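Side-chain contacts in acetaldehyde dehydrogenase (Acetylating) (PDB 5J78), which probably catalyses the NAD-linked, reversible oxidation of acetaldehyde with coenzyme A to acetyl-CoA: residues A[317-321]-A[322-326]; A[325-328]-A[329-332]; A[307-310]-A[311-315]; A[246-249]-A[250-254]. All coordinates share one frame; numbering follows the deposited sequence.

Contact 1: residues A[317-321]-A[322-326]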
loop_
_atom_site.group_PDB
_atom_site.type_symbol
_atom_site.label_atom_id
_atom_site.label_comp_id
_atom_site.label_asym_id
_atom_site.label_seq_id
_atom_site.Cartn_x
_atom_site.Cartn_y
_atom_site.Cartn_z
ATOM N N GLY A 317 12.666 -19.606 -12.846
ATOM C CA GLY A 317 11.947 -19.636 -14.105
ATOM C C GLY A 317 12.158 -18.334 -14.843
ATOM O O GLY A 317 11.233 -17.814 -15.472
ATOM N N SER A 318 13.377 -17.804 -14.751
ATOM C CA SER A 318 13.736 -16.561 -15.426
ATOM C C SER A 318 15.128 -16.644 -16.047
ATOM O O SER A 318 15.960 -17.440 -15.620
ATOM C CB SER A 318 13.677 -15.389 -14.448
ATOM O OG SER A 318 14.625 -15.564 -13.410
ATOM N N LEU A 319 15.369 -15.802 -17.050
ATOM C CA LEU A 319 16.659 -15.733 -17.719
ATOM C C LEU A 319 17.799 -15.562 -16.716
ATOM O O LEU A 319 17.718 -14.761 -15.796
ATOM C CB LEU A 319 16.664 -14.589 -18.735
ATOM C CG LEU A 319 17.951 -14.422 -19.555
ATOM C CD1 LEU A 319 18.208 -15.639 -20.477
ATOM C CD2 LEU A 319 17.872 -13.120 -20.352
ATOM N N ASN A 320 18.838 -16.367 -16.899
ATOM C CA ASN A 320 20.053 -16.331 -16.082
ATOM C C ASN A 320 20.945 -15.151 -16.463
ATOM O O ASN A 320 21.490 -15.111 -17.561
ATOM C CB ASN A 320 20.804 -17.664 -16.253
ATOM C CG ASN A 320 22.092 -17.749 -15.433
ATOM O OD1 ASN A 320 22.390 -16.898 -14.594
ATOM N ND2 ASN A 320 22.856 -18.812 -15.672
ATOM N N ALA A 321 21.091 -14.189 -15.558
ATOM C CA ALA A 321 21.867 -12.982 -15.836
ATOM C C ALA A 321 23.334 -13.283 -16.158
ATOM O O ALA A 321 24.012 -12.474 -16.800
ATOM C CB ALA A 321 21.787 -12.011 -14.648
ATOM N N LYS A 322 23.830 -14.441 -15.725
ATOM C CA LYS A 322 25.244 -14.750 -15.913
ATOM C C LYS A 322 25.595 -15.084 -17.357
ATOM O O LYS A 322 26.764 -15.040 -17.708
ATOM C CB LYS A 322 25.669 -15.892 -14.983
ATOM C CG LYS A 322 25.945 -15.403 -13.572
ATOM C CD LYS A 322 25.873 -16.519 -12.550
ATOM C CE LYS A 322 26.019 -15.951 -11.144
ATOM N NZ LYS A 322 26.475 -16.974 -10.156
ATOM N N ILE A 323 24.613 -15.391 -18.206
ATOM C CA ILE A 323 24.925 -15.581 -19.627
ATOM C C ILE A 323 24.641 -14.351 -20.478
ATOM O O ILE A 323 25.017 -14.317 -21.641
ATOM C CB ILE A 323 24.158 -16.789 -20.258
ATOM C CG1 ILE A 323 22.648 -16.520 -20.378
ATOM C CG2 ILE A 323 24.429 -18.059 -19.471
ATOM C CD1 ILE A 323 21.958 -17.442 -21.366
ATOM N N VAL A 324 23.956 -13.358 -19.926
ATOM C CA VAL A 324 23.652 -12.149 -20.698
ATOM C C VAL A 324 24.914 -11.487 -21.216
ATOM O O VAL A 324 25.807 -11.166 -20.443
ATOM C CB VAL A 324 22.877 -11.111 -19.852
ATOM C CG1 VAL A 324 22.711 -9.800 -20.627
ATOM C CG2 VAL A 324 21.530 -11.682 -19.436
ATOM N N GLY A 325 24.981 -11.275 -22.527
ATOM C CA GLY A 325 26.087 -10.542 -23.114
ATOM C C GLY A 325 27.419 -11.285 -23.091
ATOM O O GLY A 325 28.481 -10.669 -23.197
ATOM N N LYS A 326 27.367 -12.608 -22.966
ATOM C CA LYS A 326 28.590 -13.422 -22.906
ATOM C C LYS A 326 28.968 -14.024 -24.258
ATOM O O LYS A 326 28.107 -14.442 -25.031
ATOM C CB LYS A 326 28.418 -14.529 -21.862
ATOM C CG LYS A 326 28.291 -13.994 -20.437
ATOM C CD LYS A 326 29.546 -13.211 -20.054
ATOM C CE LYS A 326 29.577 -12.833 -18.587
ATOM N NZ LYS A 326 30.818 -12.063 -18.280
HETATM O O HOH W 1 26.623 -11.863 -17.914
#

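Contact 2: residues A[325-328]-A[329-332]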
loop_
_atom_site.group_PDB
_atom_site.type_symbol
_atom_site.label_atom_id
_atom_site.label_comp_id
_atom_site.label_asym_id
_atom_site.label_seq_id
_atom_site.Cartn_x
_atom_site.Cartn_y
_atom_site.Cartn_z
ATOM N N GLY A 325 24.981 -11.275 -22.527
ATOM C CA GLY A 325 26.087 -10.542 -23.114
ATOM C C GLY A 325 27.419 -11.285 -23.091
ATOM O O GLY A 325 28.481 -10.669 -23.197
ATOM N N LYS A 326 27.367 -12.608 -22.966
ATOM C CA LYS A 326 28.590 -13.422 -22.906
ATOM C C LYS A 326 28.968 -14.024 -24.258
ATOM O O LYS A 326 28.107 -14.442 -25.031
ATOM C CB LYS A 326 28.418 -14.529 -21.862
ATOM C CG LYS A 326 28.291 -13.994 -20.437
ATOM C CD LYS A 326 29.546 -13.211 -20.054
ATOM C CE LYS A 326 29.577 -12.833 -18.587
ATOM N NZ LYS A 326 30.818 -12.063 -18.280
ATOM N N ALA A 327 30.268 -14.071 -24.540
ATOM C CA ALA A 327 30.747 -14.712 -25.756
ATOM C C ALA A 327 30.341 -16.190 -25.737
ATOM O O ALA A 327 30.180 -16.766 -24.654
ATOM C CB ALA A 327 32.274 -14.561 -25.879
ATOM N N PRO A 328 30.157 -16.804 -26.927
ATOM C CA PRO A 328 29.803 -18.229 -27.013
ATOM C C PRO A 328 30.717 -19.134 -26.180
ATOM O O PRO A 328 30.241 -20.073 -25.546
ATOM C CB PRO A 328 29.965 -18.546 -28.504
ATOM C CG PRO A 328 29.839 -17.249 -29.195
ATOM C CD PRO A 328 30.270 -16.181 -28.260
ATOM N N GLN A 329 32.013 -18.840 -26.200
ATOM C CA GLN A 329 33.003 -19.634 -25.481
ATOM C C GLN A 329 32.794 -19.604 -23.972
ATOM O O GLN A 329 32.983 -20.619 -23.302
ATOM C CB GLN A 329 34.409 -19.142 -25.808
ATOM C CG GLN A 329 34.857 -19.447 -27.241
ATOM C CD GLN A 329 34.138 -18.608 -28.307
ATOM O OE1 GLN A 329 33.700 -17.465 -28.057
ATOM N NE2 GLN A 329 34.020 -19.176 -29.509
ATOM N N VAL A 330 32.413 -18.439 -23.443
ATOM C CA VAL A 330 32.112 -18.300 -22.025
ATOM C C VAL A 330 30.889 -19.134 -21.687
ATOM O O VAL A 330 30.877 -19.856 -20.699
ATOM C CB VAL A 330 31.861 -16.833 -21.630
ATOM C CG1 VAL A 330 31.388 -16.728 -20.165
ATOM C CG2 VAL A 330 33.117 -15.984 -21.874
ATOM N N ILE A 331 29.863 -19.036 -22.525
ATOM C CA ILE A 331 28.653 -19.813 -22.324
ATOM C C ILE A 331 28.966 -21.312 -22.374
ATOM O O ILE A 331 28.458 -22.083 -21.559
ATOM C CB ILE A 331 27.609 -19.463 -23.380
ATOM C CG1 ILE A 331 27.168 -18.003 -23.216
ATOM C CG2 ILE A 331 26.391 -20.361 -23.273
ATOM C CD1 ILE A 331 26.467 -17.468 -24.413
ATOM N N ALA A 332 29.784 -21.715 -23.346
ATOM C CA ALA A 332 30.177 -23.126 -23.488
ATOM C C ALA A 332 30.824 -23.631 -22.202
ATOM O O ALA A 332 30.469 -24.683 -21.683
ATOM C CB ALA A 332 31.129 -23.293 -24.651
#

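Contact 3: residues A[307-310]-A[311-315]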
loop_
_atom_site.group_PDB
_atom_site.type_symbol
_atom_site.label_atom_id
_atom_site.label_comp_id
_atom_site.label_asym_id
_atom_site.label_seq_id
_atom_site.Cartn_x
_atom_site.Cartn_y
_atom_site.Cartn_z
ATOM N N GLN A 307 20.893 -29.814 -23.955
ATOM C CA GLN A 307 20.392 -29.974 -22.606
ATOM C C GLN A 307 21.346 -29.351 -21.603
ATOM O O GLN A 307 20.907 -28.747 -20.628
ATOM C CB GLN A 307 20.144 -31.455 -22.307
ATOM C CG GLN A 307 19.027 -32.082 -23.179
ATOM C CD GLN A 307 17.839 -31.128 -23.470
ATOM O OE1 GLN A 307 17.308 -30.474 -22.567
ATOM N NE2 GLN A 307 17.427 -31.056 -24.739
ATOM N N LYS A 308 22.647 -29.442 -21.853
ATOM C CA LYS A 308 23.601 -28.782 -20.968
ATOM C C LYS A 308 23.449 -27.262 -21.035
ATOM O O LYS A 308 23.434 -26.591 -19.999
ATOM C CB LYS A 308 25.034 -29.185 -21.316
ATOM C CG LYS A 308 25.393 -30.588 -20.820
ATOM C CD LYS A 308 26.821 -30.987 -21.189
ATOM C CE LYS A 308 27.133 -32.410 -20.757
ATOM N NZ LYS A 308 27.388 -32.509 -19.290
ATOM N N VAL A 309 23.338 -26.716 -22.243
ATOM C CA VAL A 309 23.187 -25.272 -22.382
ATOM C C VAL A 309 21.839 -24.830 -21.758
ATOM O O VAL A 309 21.790 -23.835 -21.038
ATOM C CB VAL A 309 23.287 -24.835 -23.855
ATOM C CG1 VAL A 309 22.936 -23.329 -24.022
ATOM C CG2 VAL A 309 24.679 -25.093 -24.372
ATOM N N ALA A 310 20.775 -25.598 -21.995
ATOM C CA ALA A 310 19.439 -25.219 -21.542
ATOM C C ALA A 310 19.393 -25.078 -20.046
ATOM O O ALA A 310 18.562 -24.343 -19.513
ATOM C CB ALA A 310 18.401 -26.219 -21.988
ATOM N N SER A 311 20.296 -25.773 -19.373
ATOM C CA SER A 311 20.316 -25.809 -17.917
ATOM C C SER A 311 20.801 -24.512 -17.306
ATOM O O SER A 311 20.503 -24.217 -16.148
ATOM C CB SER A 311 21.205 -26.959 -17.443
ATOM O OG SER A 311 20.813 -28.156 -18.077
ATOM N N ILE A 312 21.570 -23.750 -18.077
ATOM C CA ILE A 312 22.096 -22.487 -17.582
ATOM C C ILE A 312 21.454 -21.273 -18.254
ATOM O O ILE A 312 21.836 -20.143 -17.965
ATOM C CB ILE A 312 23.630 -22.422 -17.763
ATOM C CG1 ILE A 312 24.024 -22.440 -19.241
ATOM C CG2 ILE A 312 24.291 -23.583 -17.029
ATOM C CD1 ILE A 312 25.379 -21.833 -19.496
ATOM N N ILE A 313 20.493 -21.501 -19.145
ATOM C CA ILE A 313 19.801 -20.397 -19.803
ATOM C C ILE A 313 18.829 -19.725 -18.831
ATOM O O ILE A 313 18.714 -18.502 -18.831
ATOM C CB ILE A 313 19.061 -20.852 -21.068
ATOM C CG1 ILE A 313 20.071 -20.975 -22.204
ATOM C CG2 ILE A 313 17.967 -19.843 -21.488
ATOM C CD1 ILE A 313 19.505 -21.513 -23.484
ATOM N N MET A 314 18.130 -20.504 -18.010
ATOM C CA MET A 314 17.368 -19.901 -16.917
ATOM C C MET A 314 17.609 -20.577 -15.567
ATOM O O MET A 314 17.867 -21.785 -15.474
ATOM C CB MET A 314 15.862 -19.865 -17.258
ATOM C CG MET A 314 15.200 -21.140 -17.691
ATOM S SD MET A 314 13.746 -20.808 -18.747
ATOM C CE MET A 314 13.003 -19.420 -17.900
ATOM N N VAL A 315 17.596 -19.738 -14.533
ATOM C CA VAL A 315 17.649 -20.168 -13.143
ATOM C C VAL A 315 16.409 -19.597 -12.466
ATOM O O VAL A 315 16.015 -18.457 -12.735
ATOM C CB VAL A 315 18.939 -19.707 -12.431
ATOM C CG1 VAL A 315 20.162 -20.217 -13.182
ATOM C CG2 VAL A 315 18.988 -18.199 -12.313
HETATM O O HOH W 2 17.202 -23.692 -17.230
#

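Contact 4: residues A[246-249]-A[250-254]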
loop_
_atom_site.group_PDB
_atom_site.type_symbol
_atom_site.label_atom_id
_atom_site.label_comp_id
_atom_site.label_asym_id
_atom_site.label_seq_id
_atom_site.Cartn_x
_atom_site.Cartn_y
_atom_site.Cartn_z
ATOM N N VAL A 246 12.368 -14.397 -36.471
ATOM C CA VAL A 246 12.711 -13.984 -37.824
ATOM C C VAL A 246 12.455 -15.129 -38.795
ATOM O O VAL A 246 12.937 -16.252 -38.608
ATOM C CB VAL A 246 14.182 -13.509 -37.925
ATOM C CG1 VAL A 246 14.525 -13.080 -39.354
ATOM C CG2 VAL A 246 14.411 -12.362 -36.995
ATOM N N TYR A 247 11.673 -14.820 -39.827
ATOM C CA TYR A 247 11.270 -15.792 -40.862
ATOM C C TYR A 247 12.200 -15.701 -42.060
ATOM O O TYR A 247 12.353 -14.623 -42.635
ATOM C CB TYR A 247 9.822 -15.519 -41.287
ATOM C CG TYR A 247 9.245 -16.398 -42.379
ATOM C CD1 TYR A 247 9.532 -17.761 -42.448
ATOM C CD2 TYR A 247 8.371 -15.864 -43.331
ATOM C CE1 TYR A 247 8.983 -18.563 -43.455
ATOM C CE2 TYR A 247 7.820 -16.658 -44.332
ATOM C CZ TYR A 247 8.127 -18.007 -44.385
ATOM O OH TYR A 247 7.577 -18.790 -45.375
ATOM N N ILE A 248 12.839 -16.814 -42.427
ATOM C CA ILE A 248 13.583 -16.871 -43.687
ATOM C C ILE A 248 12.734 -17.670 -44.668
ATOM O O ILE A 248 12.585 -18.883 -44.546
ATOM C CB ILE A 248 14.994 -17.505 -43.556
ATOM C CG1 ILE A 248 15.788 -16.840 -42.426
ATOM C CG2 ILE A 248 15.764 -17.361 -44.890
ATOM C CD1 ILE A 248 17.148 -17.490 -42.125
ATOM N N HIS A 249 12.159 -16.955 -45.623
ATOM C CA HIS A 249 11.298 -17.542 -46.645
ATOM C C HIS A 249 12.163 -18.119 -47.773
ATOM O O HIS A 249 13.271 -17.630 -48.015
ATOM C CB HIS A 249 10.347 -16.468 -47.168
ATOM C CG HIS A 249 9.510 -16.892 -48.330
ATOM N ND1 HIS A 249 9.700 -16.387 -49.600
ATOM C CD2 HIS A 249 8.456 -17.738 -48.412
ATOM C CE1 HIS A 249 8.814 -16.925 -50.418
ATOM N NE2 HIS A 249 8.041 -17.738 -49.722
ATOM N N GLU A 250 11.655 -19.141 -48.466
ATOM C CA GLU A 250 12.420 -19.826 -49.518
ATOM C C GLU A 250 12.936 -18.870 -50.590
ATOM O O GLU A 250 13.906 -19.171 -51.287
ATOM C CB GLU A 250 11.564 -20.919 -50.160
ATOM C CG GLU A 250 10.622 -20.432 -51.246
ATOM C CD GLU A 250 9.580 -21.477 -51.647
ATOM O OE1 GLU A 250 8.923 -21.287 -52.693
ATOM O OE2 GLU A 250 9.415 -22.484 -50.920
ATOM N N SER A 251 12.301 -17.709 -50.715
ATOM C CA SER A 251 12.710 -16.726 -51.719
ATOM C C SER A 251 13.928 -15.895 -51.304
ATOM O O SER A 251 14.393 -15.066 -52.078
ATOM C CB SER A 251 11.550 -15.777 -52.033
ATOM O OG SER A 251 11.174 -15.027 -50.890
ATOM N N ALA A 252 14.436 -16.103 -50.089
ATOM C CA ALA A 252 15.534 -15.271 -49.566
ATOM C C ALA A 252 16.879 -15.498 -50.238
ATOM O O ALA A 252 17.243 -16.637 -50.539
ATOM C CB ALA A 252 15.696 -15.507 -48.078
ATOM N N ASN A 253 17.620 -14.411 -50.443
ATOM C CA ASN A 253 19.076 -14.480 -50.631
ATOM C C ASN A 253 19.730 -15.024 -49.342
ATOM O O ASN A 253 19.963 -14.264 -48.399
ATOM C CB ASN A 253 19.622 -13.087 -50.985
ATOM C CG ASN A 253 21.127 -13.084 -51.296
ATOM O OD1 ASN A 253 21.890 -13.932 -50.819
ATOM N ND2 ASN A 253 21.556 -12.101 -52.093
ATOM N N ILE A 254 20.014 -16.326 -49.298
ATOM C CA ILE A 254 20.353 -17.000 -48.038
ATOM C C ILE A 254 21.680 -16.527 -47.438
ATOM O O ILE A 254 21.786 -16.309 -46.227
ATOM C CB ILE A 254 20.391 -18.532 -48.231
ATOM C CG1 ILE A 254 18.978 -19.031 -48.559
ATOM C CG2 ILE A 254 20.939 -19.246 -46.975
ATOM C CD1 ILE A 254 18.895 -20.472 -48.974
#

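Contact 1: residues A[317-321]-A[322-326]
Two groups grip Ala321 O: Val324 N donates to it at 3.2 Å, and a water that can also reach Val324 O lies 2.9 Å from it. The amide comes in from well above the carbonyl plane, 71° out of it, as suits a tight turn. One residue earlier the pattern repeats, with Ile323 N bonded to Asn320 O at 3.2 Å. The side chain of Asn320 closes a ring of the same size, mimicking a beta turn. Its CG stands trans to the backbone N (chi1 -180°), which turns the amide forward so that OD1 receives Lys322 N at 3.1 Å, from well above the carboxamide plane, and passes 3.5 Å from Lys322 CB. This is an Asx turn, and it carries the chain out of strand 318-319, the second strand of a small antiparallel pair, into the loop that leads to helix 328-335. The other end of the amide points back, ND2 giving its hydrogen to Ile312 O in helix 303-313, so both ends of the group are held and its rotation is fixed. Replacing Asn320 by an alanine is likely to leave Lys322 N and Ile312 O without these side-chain partners and to weaken the link to the helix. Apolar contacts are lighter. Leu319 CD2 meets Val324 CG2 at 4.0 Å, the two side chains crossing at about a right angle, and Leu319 CD1 faces Ile323 CD1 at 4.3 Å. A type II turn from Ile323 to Lys326 follows directly, and Gly325 takes its positive-phi place (phi 70°).

Contact 2: residues A[325-328]-A[329-332]
Lys326 reaches Val330 through a single bend: chi1 of -66° sets CG beside its own backbone N, and the chain then turns at chi2 (-60°). Its methylenes, rather than its amine, are thereby laid against the first turn of the helix, with CD 4.0 Å from Val330 CG1. Lys326 CB, lower on the same chain, sits 3.9 Å from Ile331 CG1. Gln329 is also bent, at chi2 (71°), and its amide turns back along the proline ring, OE1 lying 3.7 Å from Pro328 CD. The two side chains run side by side and point the same way. At the far end of that amide, NE2 is hydrogen-bonded to Val343 O and Pro340 O, which ties the start of helix 328-335 to the loop beyond it. Ala327 occupies the N-cap, and Pro328 is the first residue of the helix proper. Ala327 O accepts Ile331 N at 3.1 Å, the amide coming nearly along the C=O axis, and also takes a weak bond from Val330 N. Pro328 O accepts Ala332 N at 2.8 Å, which continues the alpha-helical pattern. Ala327 CB touches Val330 CG2 at 4.3 Å, a modest apolar brush across the turn. The lysine amine goes instead to Gly85 O. Within residues 325-332 the helix start therefore rests on backbone bonds and apolar contact, with the glutamine amide tied to the following loop, and no pairing of charges between the two segments enters into it.

Contact 3: residues A[307-310]-A[311-315]
From Val309 to Ile313 the chain tightens, as Ile312 N bonds to Val309 O at 3.0 Å, three residues back and from 50° outside the carbonyl plane. Ile313 N to Ala310 O and Ser311 N to Lys308 O, both weak, share this three-back, 3-10 manner, whereas a further weak bond from Ser311 N to Gln307 O keeps the four-back alpha type. Helix 303-313 is thus weakly bonded here, with the two patterns mixed. Ser311 adds its hydroxyl: OG, set beside its backbone N (chi1 -52°), donates to Gln307 O at 2.6 Å, tilted 19° from the carbonyl plane. The same Gln307 carbonyl is gripped twice, firmly by the hydroxyl and loosely by the amide. Beyond the helix the backbone opens into strand 314-315, which pairs with strand 318-319 in a two-stranded antiparallel hairpin. At this passage a water donates to both Ala310 O and Met314 O, 2.7 Å from each, and bridges the helical carbonyl to the strand. The inward side is apolar. Val309 CG1 meets Ile313 CD1 at 3.9 Å, one turn apart, and Ile313 CG1 passes 3.5 Å from Val309 O. Both residues also lie on Ile367 of strand 367-373, while Val309 and Ile312 face helix 328-335 through Ala335. A glycine at Ile313 would probably leave a gap beside Val309 CG1 and Ile367, where the branched chain now packs. Ile312 sends CG1 back to within 3.2 Å of Val309 O, and its side chain also touches Met334.

Contact 4: residues A[246-249]-A[250-254]
The imidazole of His249 is met over one face by Glu250 CG, a CH-pi contact 4.2 Å from the ring centroid and 20° off the normal. At the rim, Ser251 OG lies near the ring plane beside ND1, and Tyr247 OH is in plane at the edge. The Tyr247 ring in turn carries His249 N over the centre of one face, 4.1 Å above its plane. The His249 ND1 to Ser251 OG separation, 2.4 Å, is so short that its exact value is doubtful, and either atom could be the donor. The hydroxyl also receives Glu401 N, which fixes the serine beside the ring. Glu250 follows obliquely, its carboxylate plane 25° from that of the imidazole, and its OE2 bonds to Ser284 OG. His249 CG lies opposite its own backbone N (chi1 173°), and this swings the ring over to Ser251. In the backbone, Ala252 N donates to His249 O at 2.8 Å, closing a type I beta turn, while Ile248 CG2 packs on Ala252 CB at 3.7 Å. Asn253 then caps helix 254-265 through OD1 to Lys256 N. Strand 244-248, this turn and the helix lead on to the neighbouring parallel strand 276-282, the opening half of a beta-alpha-beta crossover in the parallel sheet of the aldehyde dehydrogenase fold.

Following the chain from the N terminus, contact 4 comes first, turning strand 244-248 into helix 254-265. Contact 3 then finishes helix 303-313 and starts the hairpin strand 314-315, and contact 1 leaves that hairpin by its second strand. Contact 2 overlaps the end of contact 1 at Gly325 and Lys326 and opens helix 328-335. Contacts 4, 3 and 1 follow in series, and none nests inside another. Contacts 1 and 3 touch through Asn320 N and Ile313 O, a probable hydrogen bond, and contacts 2 and 3 pack lightly, Ile331 O against Ile312 CD1. Contact 4, its nearest atoms about 16 Å from contact 3, shares the parallel sheet with strand 367-373, on which contact 3 packs.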